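Local coordinates for protein lipoteichoic acid primase (Listeria monocytogenes, PDB 4UOP) that belongs to the sulfatase family, the crystallised part being its extracellular catalytic domain with a bound magnesium ion, at residues N48-L60 and P343-D355. Sequence-based numbering, arbitrary orientation.
Sequences NPDYFGAAKGKNL and PTVMNLLGIKTGD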
loop_
_atom_site.group_PDB
_atom_site.type_symbol
_atom_site.label_atom_id
_atom_site.label_comp_id
_atom_site.label_asym_id
_atom_site.label_seq_id
_atom_site.Cartn_x
_atom_site.Cartn_y
_atom_site.Cartn_z
ATOM N N ASN B 48 16.468 -0.851 35.705
ATOM C CA ASN B 48 17.917 -0.807 35.817
ATOM C C ASN B 48 18.473 -1.791 34.775
ATOM O O ASN B 48 18.799 -2.933 35.100
ATOM C CB ASN B 48 18.364 -1.192 37.231
ATOM C CG ASN B 48 19.868 -1.064 37.427
ATOM O OD1 ASN B 48 20.541 -0.320 36.708
ATOM N ND2 ASN B 48 20.407 -1.791 38.411
ATOM N N PRO B 49 18.536 -1.358 33.504
ATOM C CA PRO B 49 18.804 -2.299 32.412
ATOM C C PRO B 49 20.162 -2.976 32.437
ATOM O O PRO B 49 21.177 -2.354 32.760
ATOM C CB PRO B 49 18.670 -1.433 31.155
ATOM C CG PRO B 49 18.872 -0.040 31.617
ATOM C CD PRO B 49 18.265 -0.006 32.991
ATOM N N ASP B 50 20.166 -4.243 32.059
ATOM C CA ASP B 50 21.399 -4.969 31.822
ATOM C C ASP B 50 22.057 -4.456 30.538
ATOM O O ASP B 50 21.384 -3.912 29.670
ATOM C CB ASP B 50 21.111 -6.453 31.689
ATOM C CG ASP B 50 20.518 -7.040 32.962
ATOM O OD1 ASP B 50 21.004 -6.685 34.053
ATOM O OD2 ASP B 50 19.567 -7.830 32.860
ATOM N N TYR B 51 23.373 -4.610 30.478
ATOM C CA TYR B 51 24.200 -4.222 29.320
ATOM C C TYR B 51 24.226 -2.719 29.036
ATOM O O TYR B 51 24.682 -2.308 27.974
ATOM C CB TYR B 51 23.765 -4.981 28.049
ATOM C CG TYR B 51 23.467 -6.447 28.237
ATOM C CD1 TYR B 51 24.491 -7.378 28.387
ATOM C CD2 TYR B 51 22.162 -6.907 28.241
ATOM C CE1 TYR B 51 24.212 -8.728 28.562
ATOM C CE2 TYR B 51 21.872 -8.250 28.404
ATOM C CZ TYR B 51 22.901 -9.154 28.568
ATOM O OH TYR B 51 22.608 -10.479 28.730
ATOM N N PHE B 52 23.748 -1.890 29.966
ATOM C CA PHE B 52 23.718 -0.462 29.736
ATOM C C PHE B 52 25.141 0.078 29.649
ATOM O O PHE B 52 25.932 -0.082 30.579
ATOM C CB PHE B 52 22.929 0.270 30.830
ATOM C CG PHE B 52 22.868 1.745 30.615
ATOM C CD1 PHE B 52 22.043 2.279 29.636
ATOM C CD2 PHE B 52 23.677 2.609 31.353
ATOM C CE1 PHE B 52 22.009 3.636 29.401
ATOM C CE2 PHE B 52 23.635 3.974 31.127
ATOM C CZ PHE B 52 22.803 4.487 30.148
ATOM N N GLY B 53 25.489 0.652 28.503
ATOM C CA GLY B 53 26.839 1.161 28.303
ATOM C C GLY B 53 27.903 0.084 28.237
ATOM O O GLY B 53 29.078 0.374 28.401
ATOM N N ALA B 54 27.518 -1.157 27.959
ATOM C CA ALA B 54 28.500 -2.225 27.742
ATOM C C ALA B 54 29.415 -1.881 26.564
ATOM O O ALA B 54 30.564 -2.340 26.501
ATOM C CB ALA B 54 27.819 -3.545 27.484
ATOM N N ALA B 55 28.906 -1.061 25.648
ATOM C CA ALA B 55 29.702 -0.565 24.528
ATOM C C ALA B 55 29.732 0.962 24.527
ATOM O O ALA B 55 29.719 1.595 23.471
ATOM C CB ALA B 55 29.133 -1.096 23.216
ATOM N N LYS B 56 29.769 1.573 25.711
ATOM C CA LYS B 56 29.872 3.031 25.814
ATOM C C LYS B 56 31.109 3.479 25.015
ATOM O O LYS B 56 32.183 2.905 25.166
ATOM C CB LYS B 56 30.002 3.455 27.282
ATOM C CG LYS B 56 30.169 4.948 27.521
ATOM C CD LYS B 56 28.840 5.678 27.504
ATOM C CE LYS B 56 29.019 7.178 27.672
ATOM N NZ LYS B 56 27.723 7.905 27.515
ATOM N N GLY B 57 30.929 4.470 24.143
ATOM C CA GLY B 57 32.025 5.064 23.391
ATOM C C GLY B 57 32.515 4.307 22.166
ATOM O O GLY B 57 33.459 4.738 21.498
ATOM N N LYS B 58 31.848 3.208 21.840
ATOM C CA LYS B 58 32.238 2.409 20.689
ATOM C C LYS B 58 31.528 2.915 19.439
ATOM O O LYS B 58 30.494 3.577 19.522
ATOM C CB LYS B 58 31.914 0.943 20.927
ATOM C CG LYS B 58 32.528 0.351 22.189
ATOM C CD LYS B 58 34.034 0.494 22.259
ATOM C CE LYS B 58 34.561 -0.174 23.522
ATOM N NZ LYS B 58 35.988 0.168 23.765
ATOM N N ASN B 59 32.095 2.593 18.279
ATOM C CA ASN B 59 31.463 2.934 17.015
ATOM C C ASN B 59 30.249 2.029 16.806
ATOM O O ASN B 59 30.044 1.062 17.555
ATOM C CB ASN B 59 32.438 2.778 15.858
ATOM C CG ASN B 59 33.730 3.499 16.096
ATOM O OD1 ASN B 59 33.754 4.715 16.177
ATOM N ND2 ASN B 59 34.814 2.754 16.239
ATOM N N LEU B 60 29.450 2.351 15.798
ATOM C CA LEU B 60 28.267 1.561 15.427
ATOM C C LEU B 60 28.273 1.352 13.911
ATOM O O LEU B 60 28.290 2.311 13.136
ATOM C CB LEU B 60 26.991 2.285 15.828
ATOM C CG LEU B 60 25.649 1.660 15.440
ATOM C CD1 LEU B 60 25.500 0.288 16.046
ATOM C CD2 LEU B 60 24.525 2.585 15.884
ATOM N N PRO B 343 16.135 1.301 20.268
ATOM C CA PRO B 343 16.231 1.231 21.737
ATOM C C PRO B 343 17.223 0.172 22.242
ATOM O O PRO B 343 17.884 0.389 23.258
ATOM C CB PRO B 343 14.792 0.932 22.183
ATOM C CG PRO B 343 14.092 0.436 20.950
ATOM C CD PRO B 343 14.750 1.120 19.802
ATOM N N THR B 344 17.376 -0.935 21.505
ATOM C CA THR B 344 18.306 -1.979 21.888
ATOM C C THR B 344 19.751 -1.450 21.801
ATOM O O THR B 344 20.568 -1.646 22.710
ATOM C CB THR B 344 18.107 -3.234 20.999
ATOM O OG1 THR B 344 16.765 -3.722 21.141
ATOM C CG2 THR B 344 19.072 -4.366 21.362
ATOM N N VAL B 345 20.066 -0.780 20.694
ATOM C CA VAL B 345 21.398 -0.273 20.474
ATOM C C VAL B 345 21.742 0.902 21.405
ATOM O O VAL B 345 22.851 0.967 21.927
ATOM C CB VAL B 345 21.594 0.118 18.994
ATOM C CG1 VAL B 345 22.912 0.872 18.798
ATOM C CG2 VAL B 345 21.573 -1.142 18.148
ATOM N N MET B 346 20.796 1.803 21.621
ATOM C CA MET B 346 21.046 2.951 22.485
ATOM C C MET B 346 21.406 2.470 23.897
ATOM O O MET B 346 22.294 3.045 24.538
ATOM C CB MET B 346 19.846 3.896 22.535
ATOM C CG MET B 346 19.490 4.578 21.217
ATOM S SD MET B 346 20.837 5.498 20.414
ATOM C CE MET B 346 21.576 4.215 19.394
ATOM N N ASN B 347 20.746 1.417 24.373
ATOM C CA ASN B 347 21.105 0.852 25.673
ATOM C C ASN B 347 22.559 0.354 25.713
ATOM O O ASN B 347 23.316 0.657 26.645
ATOM C CB ASN B 347 20.122 -0.254 26.071
ATOM C CG ASN B 347 20.510 -0.936 27.372
ATOM O OD1 ASN B 347 20.406 -0.338 28.453
ATOM N ND2 ASN B 347 20.972 -2.164 27.286
ATOM N N LEU B 348 22.969 -0.411 24.701
ATOM C CA LEU B 348 24.342 -0.895 24.649
ATOM C C LEU B 348 25.366 0.248 24.620
ATOM O O LEU B 348 26.442 0.156 25.241
ATOM C CB LEU B 348 24.545 -1.806 23.424
ATOM C CG LEU B 348 23.805 -3.133 23.480
ATOM C CD1 LEU B 348 23.891 -3.841 22.131
ATOM C CD2 LEU B 348 24.389 -4.023 24.563
ATOM N N LEU B 349 25.039 1.312 23.891
ATOM C CA LEU B 349 25.936 2.452 23.747
ATOM C C LEU B 349 25.904 3.384 24.972
ATOM O O LEU B 349 26.643 4.349 25.009
ATOM C CB LEU B 349 25.594 3.231 22.480
ATOM C CG LEU B 349 25.881 2.498 21.152
ATOM C CD1 LEU B 349 25.391 3.332 19.976
ATOM C CD2 LEU B 349 27.344 2.160 20.990
ATOM N N GLY B 350 25.042 3.086 25.946
ATOM C CA GLY B 350 24.939 3.882 27.173
ATOM C C GLY B 350 24.332 5.243 26.954
ATOM O O GLY B 350 24.732 6.210 27.592
ATOM N N ILE B 351 23.404 5.339 26.008
ATOM C CA ILE B 351 22.800 6.598 25.665
ATOM C C ILE B 351 21.360 6.625 26.169
ATOM O O ILE B 351 20.568 5.746 25.873
ATOM C CB ILE B 351 22.882 6.851 24.149
ATOM C CG1 ILE B 351 24.344 7.107 23.763
ATOM C CG2 ILE B 351 21.993 8.021 23.743
ATOM C CD1 ILE B 351 24.617 7.133 22.277
ATOM N N LYS B 352 21.038 7.646 26.956
ATOM C CA LYS B 352 19.687 7.841 27.439
ATOM C C LYS B 352 18.867 8.500 26.356
ATOM O O LYS B 352 19.297 9.474 25.741
ATOM C CB LYS B 352 19.662 8.705 28.704
ATOM C CG LYS B 352 20.039 7.948 29.967
ATOM C CD LYS B 352 19.026 6.863 30.309
ATOM C CE LYS B 352 18.998 6.545 31.801
ATOM N NZ LYS B 352 20.060 5.579 32.209
ATOM N N THR B 353 17.677 7.968 26.139
ATOM C CA THR B 353 16.788 8.463 25.095
ATOM C C THR B 353 15.828 9.552 25.587
ATOM O O THR B 353 15.187 10.230 24.786
ATOM C CB THR B 353 15.994 7.300 24.501
ATOM O OG1 THR B 353 15.254 6.653 25.540
ATOM C CG2 THR B 353 16.961 6.284 23.856
ATOM N N GLY B 354 15.725 9.705 26.905
ATOM C CA GLY B 354 14.937 10.781 27.507
ATOM C C GLY B 354 13.482 10.832 27.082
ATOM O O GLY B 354 12.742 9.871 27.269
ATOM N N ASP B 355 13.078 11.962 26.503
ATOM C CA ASP B 355 11.682 12.185 26.119
ATOM C C ASP B 355 11.403 11.740 24.689
ATOM O O ASP B 355 10.298 11.939 24.179
ATOM C CB ASP B 355 11.301 13.666 26.238
ATOM C CG ASP B 355 11.445 14.207 27.653
ATOM O OD1 ASP B 355 11.271 13.431 28.621
ATOM O OD2 ASP B 355 11.724 15.423 27.788
HETATM O O HOH W 1 26.135 6.419 29.878
HETATM O O HOH W 2 28.522 5.603 23.232
#
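Two extended first torsions bring F52 and N347 together: each CG lies anti to its own backbone N (chi1 -179° and 176°), carrying the phenyl ring across G350 and the amide to the carbonyl of D50 within the turn P49-F52. The amide suits this place because its N-H reaches a backbone carbonyl: ND2 gives D50 O a nearly straight hydrogen bond of 3.0 Å in the carbonyl plane, while OD1 lies in plane at the edge of the F52 ring, 3.3 Å from CD1. Over one face of that ring sits G350 CA, 3.9 Å from the centroid, a CH-pi contact; K352 adds an off-centre cation-pi contact through NZ. G350, with positive phi, which favours glycine, closes helix 341-348 in a Schellman motif, and its CA comes to 3.5 Å from G53 CA, so the two backbones pack closely. The last carbonyls of the helix turn toward the loop: N347 O accepts from G53 N at 2.9 Å as well as from G350 N, and L348 O accepts from A55 N at 2.8 Å. One water joins G57 N to L349 O, and another joins K56 NZ to G350 O. Deeper, L60 and V345 meet tip to tip, CD2 to CG1 at 3.7 Å, beside V278 and V280 of the central sheet. A helix end closed by a Schellman glycine is thus met by a loop of type II turns leading into strand 59-65, within the alpha/beta fold of the sulfatase family.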